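Local coordinates for putative MCP-type signal transduction protein (Campylobacter jejuni subsp. jejuni serotype O:2, PDB 4WY9) that probably senses chemical stimuli in the periplasm as the tandem-PAS sensory region of the chemoreceptor Tlp1, which is involved in chemotaxis, at residues G206-L211 against Y257-G262; K245-G250 against A267-F272. All coordinates share one frame; numbering follows the deposited sequence. Where two conformers were deposited one is given.

How the interactions relate
Interactions 1 and 2 both reach the same antiparallel sheet, of order 218-220, 209-213, 277-286, 264-274, 253-258, and their centres lie about 14 Å apart. Strand 253-258 joins them: it follows helix 241-249 of interaction 2, runs into the turn of interaction 1, and pairs with strand 264-274. Direct contact comes from Tyr257 CB, 3.5 Å from Ala267 CB, and from Leu211 CD1, 4.2 Å from Phe272 CZ. An acetate ion sits within interaction 1. Interaction 2 packs helix 241-249 on the sheet, and Thr243 and Tyr244 of that helix touch Tyr257, which bonds the acetate.

Interaction 1: G206-L211 against Y257-G262; sequences GELRVL and YIASDG. With ACT (acetate ion), chain B.
Leu208 and Ala259 mark the closest backbone approach, yet their CA atoms stay 8.8 Å apart and no hydrogen bond links segments 206-211 and 257-262; the separation rules out direct strand pairing. Leu208 CD1 touches Ala259 CB at 4.0 Å, and the same methyl lies 4.0 Å from Asp261 OD2, the leucine and aspartate side chains arriving from opposite directions. The other carboxylate oxygen of Asp261 is bonded to the backbone N of Asp263.

An acetate ion, probably from the crystallisation liquor, lies between the two segments. Its OXT accepts from Tyr257 OH at 2.6 Å and from Ser260 N at 2.8 Å, the latter with an N-H...O angle of 155°. OXT lies at the edge of the tyrosine ring, close to its plane, and not over a face. In Tyr257, CG anti to the backbone N (chi1 177°) extends the ring so that its OH meets the acetate. The second oxygen, O, accepts from Ser260 OG at 2.6 Å; chi1 of 63° tucks that hydroxyl between its own N and carbonyl carbon, and through N and OG Ser260 holds both carboxylate oxygens. Leu208 CD1 lies over one face of the carboxylate, 3.6 Å from acetate O, and Val210 CG2 meets the methyl end, 3.9 Å from acetate CH3. His221 NE2 adds another hydrogen bond to the ion, and Asn235 makes a weak one to Tyr257 OH.

The serine is placed by a type I turn from Ala259 to Gly262, directly after strand 253-258. Strand 209-213 pairs with 277-286 through Val210 and Leu282, while helices 231-234 and 241-249 touch Tyr257, so the ion sits between the turn 259-262, strand 209-213 and these helices, on the helix-covered face of this PAS-type sheet.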
loop_
_atom_site.group_PDB
_atom_site.type_symbol
_atom_site.label_atom_id
_atom_site.label_comp_id
_atom_site.label_asym_id
_atom_site.label_seq_id
_atom_site.Cartn_x
_atom_site.Cartn_y
_atom_site.Cartn_z
ATOM N N GLY A 206 8.232 -21.962 -12.967
ATOM C CA GLY A 206 8.489 -20.659 -13.498
ATOM C C GLY A 206 7.348 -19.694 -13.424
ATOM O O GLY A 206 7.432 -18.584 -13.963
ATOM N N GLU A 207 6.263 -20.067 -12.742
ATOM C CA GLU A 207 5.138 -19.169 -12.540
ATOM C C GLU A 207 5.594 -17.882 -11.849
ATOM O O GLU A 207 6.324 -17.943 -10.863
ATOM C CB GLU A 207 4.055 -19.848 -11.712
ATOM C CG GLU A 207 2.942 -18.963 -11.224
ATOM C CD GLU A 207 1.887 -19.699 -10.437
ATOM O OE1 GLU A 207 1.920 -20.953 -10.411
ATOM O OE2 GLU A 207 1.014 -19.019 -9.822
ATOM N N LEU A 208 5.166 -16.734 -12.359
ATOM C CA LEU A 208 5.429 -15.438 -11.740
ATOM C C LEU A 208 4.138 -14.918 -11.156
ATOM O O LEU A 208 3.124 -14.905 -11.848
ATOM C CB LEU A 208 6.011 -14.443 -12.737
ATOM C CG LEU A 208 7.285 -14.888 -13.462
ATOM C CD1 LEU A 208 7.636 -13.900 -14.548
ATOM C CD2 LEU A 208 8.443 -15.077 -12.508
ATOM N N ARG A 209 4.181 -14.456 -9.902
ATOM C CA ARG A 209 3.060 -13.838 -9.228
ATOM C C ARG A 209 3.455 -12.429 -8.842
ATOM O O ARG A 209 4.442 -12.242 -8.118
ATOM C CB ARG A 209 2.628 -14.665 -8.030
ATOM C CG ARG A 209 2.085 -16.024 -8.408
ATOM C CD ARG A 209 1.908 -16.962 -7.253
ATOM N NE ARG A 209 3.156 -17.537 -6.825
ATOM C CZ ARG A 209 3.319 -18.269 -5.720
ATOM N NH1 ARG A 209 2.317 -18.425 -4.881
ATOM N NH2 ARG A 209 4.506 -18.782 -5.439
ATOM N N VAL A 210 2.730 -11.444 -9.352
ATOM C CA VAL A 210 3.124 -10.050 -9.339
ATOM C C VAL A 210 1.974 -9.175 -8.909
ATOM O O VAL A 210 0.834 -9.344 -9.353
ATOM C CB VAL A 210 3.629 -9.611 -10.729
ATOM C CG1 VAL A 210 4.053 -8.163 -10.747
ATOM C CG2 VAL A 210 4.752 -10.529 -11.234
ATOM N N LEU A 211 2.255 -8.210 -8.018
ATOM C CA LEU A 211 1.315 -7.140 -7.668
ATOM C C LEU A 211 1.903 -5.836 -8.174
ATOM O O LEU A 211 3.041 -5.529 -7.845
ATOM C CB LEU A 211 1.045 -7.066 -6.183
ATOM C CG LEU A 211 0.150 -5.945 -5.696
ATOM C CD1 LEU A 211 -1.268 -6.093 -6.212
ATOM C CD2 LEU A 211 0.155 -5.855 -4.178
ATOM N N TYR A 257 1.968 -13.774 -23.428
ATOM C CA TYR A 257 2.857 -12.823 -22.775
ATOM C C TYR A 257 4.275 -13.341 -22.748
ATOM O O TYR A 257 4.512 -14.448 -22.341
ATOM C CB TYR A 257 2.365 -12.603 -21.329
ATOM C CG TYR A 257 3.219 -11.693 -20.466
ATOM C CD1 TYR A 257 3.182 -10.320 -20.628
ATOM C CD2 TYR A 257 4.037 -12.219 -19.464
ATOM C CE1 TYR A 257 3.938 -9.494 -19.844
ATOM C CE2 TYR A 257 4.801 -11.382 -18.661
ATOM C CZ TYR A 257 4.758 -10.027 -18.871
ATOM O OH TYR A 257 5.527 -9.189 -18.109
ATOM N N ILE A 258 5.226 -12.502 -23.144
ATOM C CA ILE A 258 6.629 -12.841 -23.049
ATOM C C ILE A 258 7.211 -12.123 -21.839
ATOM O O ILE A 258 7.269 -10.895 -21.825
ATOM C CB ILE A 258 7.415 -12.486 -24.315
ATOM C CG1 ILE A 258 6.836 -13.251 -25.509
ATOM C CG2 ILE A 258 8.884 -12.782 -24.110
ATOM C CD1 ILE A 258 7.533 -12.947 -26.796
ATOM N N ALA A 259 7.599 -12.901 -20.835
ATOM C CA ALA A 259 8.004 -12.354 -19.543
ATOM C C ALA A 259 9.404 -11.763 -19.585
ATOM O O ALA A 259 10.140 -11.963 -20.540
ATOM C CB ALA A 259 7.935 -13.424 -18.484
ATOM N N SER A 260 9.760 -11.022 -18.534
ATOM C CA SER A 260 11.039 -10.346 -18.474
ATOM C C SER A 260 12.207 -11.329 -18.455
ATOM O O SER A 260 13.332 -10.963 -18.809
ATOM C CB SER A 260 11.106 -9.446 -17.224
ATOM O OG SER A 260 11.018 -10.212 -16.047
ATOM N N ASP A 261 11.972 -12.549 -17.976
ATOM C CA ASP A 261 13.015 -13.604 -17.989
ATOM C C ASP A 261 13.071 -14.326 -19.346
ATOM O O ASP A 261 13.792 -15.313 -19.469
ATOM C CB ASP A 261 12.767 -14.652 -16.864
ATOM C CG ASP A 261 11.369 -15.266 -16.874
ATOM O OD1 ASP A 261 10.728 -15.297 -17.928
ATOM O OD2 ASP A 261 10.920 -15.811 -15.759
ATOM N N GLY A 262 12.272 -13.873 -20.332
ATOM C CA GLY A 262 12.259 -14.448 -21.657
ATOM C C GLY A 262 11.231 -15.531 -21.902
ATOM O O GLY A 262 11.076 -15.976 -23.057
HETATM C C ACT B . 7.542 -10.372 -15.626
HETATM O O ACT B . 8.654 -10.501 -15.036
HETATM O OXT ACT B . 7.549 -10.311 -16.889
HETATM C CH3 ACT B . 6.276 -10.245 -14.854
#

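Interaction 2: K245-G250 against A267-F272; sequences KAISEG and AAINSF
Gly250 and Ser271 bring the two backbones closest, with CA atoms 5.2 Å apart, where the end of helix 241-249 meets strand 264-274; no direct hydrogen bond crosses between them. Gly250 leaves the helix with positive phi (69°) in a Schellman motif, its N bonded back to Ile247 O at 3.1 Å. This turn lays the glycine backbone against the serine: Gly250 C is 3.3 Å from Ser271 CB, a tight fit.

Deeper in, Ile247 and Ile269 cross at about a right angle. Ile247 CG1 rests 3.7 Å from Ile269 CD1, the closest pair between the two side chains, and the two CD1 methyls also meet, at 3.8 Å. A water joins the helix backbone to the strand, donating to the carbonyl O of Ile247 (2.7 Å) and to Ser271 OG (2.8 Å). That OG lies beside its backbone N and anti to its carbonyl carbon (chi1 -66°), where it meets both the water and Lys251 O.

Ala268, Asn270 and Phe272 touch the long helix 8-51 on the other face. The five-stranded antiparallel order 2-1-5-4-3, with helix 241-249 packed on one face, is the pattern of PAS-type sensor domains.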
loop_
_atom_site.group_PDB
_atom_site.type_symbol
_atom_site.label_atom_id
_atom_site.label_comp_id
_atom_site.label_asym_id
_atom_site.label_seq_id
_atom_site.Cartn_x
_atom_site.Cartn_y
_atom_site.Cartn_z
ATOM N N LYS A 245 -1.382 -3.088 -21.784
ATOM C CA LYS A 245 -2.550 -2.289 -22.118
ATOM C C LYS A 245 -3.715 -2.611 -21.171
ATOM O O LYS A 245 -4.403 -1.707 -20.705
ATOM C CB LYS A 245 -2.982 -2.510 -23.577
ATOM C CG LYS A 245 -2.417 -1.519 -24.544
ATOM C CD LYS A 245 -3.424 -1.110 -25.595
ATOM C CE LYS A 245 -3.835 -2.287 -26.460
ATOM N NZ LYS A 245 -4.582 -1.828 -27.674
ATOM N N ALA A 246 -3.916 -3.891 -20.884
ATOM C CA ALA A 246 -4.964 -4.292 -19.951
ATOM C C ALA A 246 -4.752 -3.712 -18.569
ATOM O O ALA A 246 -5.684 -3.237 -17.919
ATOM C CB ALA A 246 -5.058 -5.831 -19.868
ATOM N N ILE A 247 -3.497 -3.755 -18.113
ATOM C CA ILE A 247 -3.160 -3.175 -16.821
ATOM C C ILE A 247 -3.434 -1.699 -16.816
ATOM O O ILE A 247 -4.058 -1.187 -15.893
ATOM C CB ILE A 247 -1.695 -3.472 -16.442
ATOM C CG1 ILE A 247 -1.481 -4.961 -16.215
ATOM C CG2 ILE A 247 -1.287 -2.689 -15.214
ATOM C CD1 ILE A 247 -0.018 -5.407 -16.210
ATOM N N SER A 248 -2.976 -1.002 -17.862
ATOM C CA SER A 248 -3.102 0.452 -17.929
ATOM C C SER A 248 -4.565 0.881 -17.910
ATOM O O SER A 248 -4.920 1.944 -17.374
ATOM C CB SER A 248 -2.394 0.977 -19.196
ATOM O OG SER A 248 -1.006 0.668 -19.172
ATOM N N GLU A 249 -5.416 0.050 -18.488
ATOM C CA GLU A 249 -6.831 0.331 -18.605
ATOM C C GLU A 249 -7.686 -0.223 -17.474
ATOM O O GLU A 249 -8.898 0.009 -17.431
ATOM C CB GLU A 249 -7.318 -0.193 -19.941
ATOM C CG GLU A 249 -6.697 0.523 -21.131
ATOM C CD GLU A 249 -6.948 -0.179 -22.447
ATOM O OE1 GLU A 249 -7.606 -1.215 -22.462
ATOM O OE2 GLU A 249 -6.422 0.281 -23.473
ATOM N N GLY A 250 -7.057 -0.916 -16.531
ATOM C CA GLY A 250 -7.785 -1.446 -15.407
ATOM C C GLY A 250 -8.726 -2.578 -15.763
ATOM O O GLY A 250 -9.788 -2.733 -15.159
ATOM N N ALA A 267 -0.557 -15.345 -19.444
ATOM C CA ALA A 267 -0.612 -14.398 -18.322
ATOM C C ALA A 267 -2.023 -13.968 -18.077
ATOM O O ALA A 267 -2.704 -13.553 -19.021
ATOM C CB ALA A 267 0.254 -13.181 -18.576
ATOM N N ALA A 268 -2.451 -13.980 -16.825
ATOM C CA ALA A 268 -3.725 -13.423 -16.465
ATOM C C ALA A 268 -3.547 -12.144 -15.675
ATOM O O ALA A 268 -2.605 -12.022 -14.869
ATOM C CB ALA A 268 -4.552 -14.398 -15.672
ATOM N N ILE A 269 -4.465 -11.213 -15.885
ATOM C CA ILE A 269 -4.539 -9.958 -15.150
ATOM C C ILE A 269 -5.882 -9.883 -14.473
ATOM O O ILE A 269 -6.906 -10.133 -15.107
ATOM C CB ILE A 269 -4.374 -8.708 -16.071
ATOM C CG1 ILE A 269 -3.021 -8.739 -16.757
ATOM C CG2 ILE A 269 -4.580 -7.398 -15.347
ATOM C CD1 ILE A 269 -1.928 -8.625 -15.854
ATOM N N ASN A 270 -5.890 -9.504 -13.197
ATOM C CA ASN A 270 -7.122 -9.107 -12.546
ATOM C C ASN A 270 -6.877 -7.728 -11.940
ATOM O O ASN A 270 -6.006 -7.567 -11.065
ATOM C CB ASN A 270 -7.575 -10.115 -11.489
ATOM C CG ASN A 270 -8.931 -9.806 -10.957
ATOM O OD1 ASN A 270 -9.114 -8.831 -10.236
ATOM N ND2 ASN A 270 -9.923 -10.593 -11.344
ATOM N N SER A 271 -7.585 -6.747 -12.449
ATOM C CA SER A 271 -7.468 -5.369 -12.060
ATOM C C SER A 271 -8.508 -4.992 -11.051
ATOM O O SER A 271 -9.669 -5.387 -11.158
ATOM C CB SER A 271 -7.568 -4.453 -13.288
ATOM O OG SER A 271 -6.478 -4.631 -14.147
ATOM N N PHE A 272 -8.127 -4.158 -10.074
ATOM C CA PHE A 272 -9.045 -3.695 -9.067
ATOM C C PHE A 272 -8.734 -2.265 -8.633
ATOM O O PHE A 272 -7.597 -1.819 -8.729
ATOM C CB PHE A 272 -9.089 -4.631 -7.866
ATOM C CG PHE A 272 -7.749 -4.813 -7.170
ATOM C CD1 PHE A 272 -6.813 -5.749 -7.624
ATOM C CD2 PHE A 272 -7.442 -4.101 -6.022
ATOM C CE1 PHE A 272 -5.613 -5.908 -6.977
ATOM C CE2 PHE A 272 -6.230 -4.295 -5.363
ATOM C CZ PHE A 272 -5.330 -5.230 -5.839
HETATM O O HOH W 1 -4.914 -2.405 -13.700
#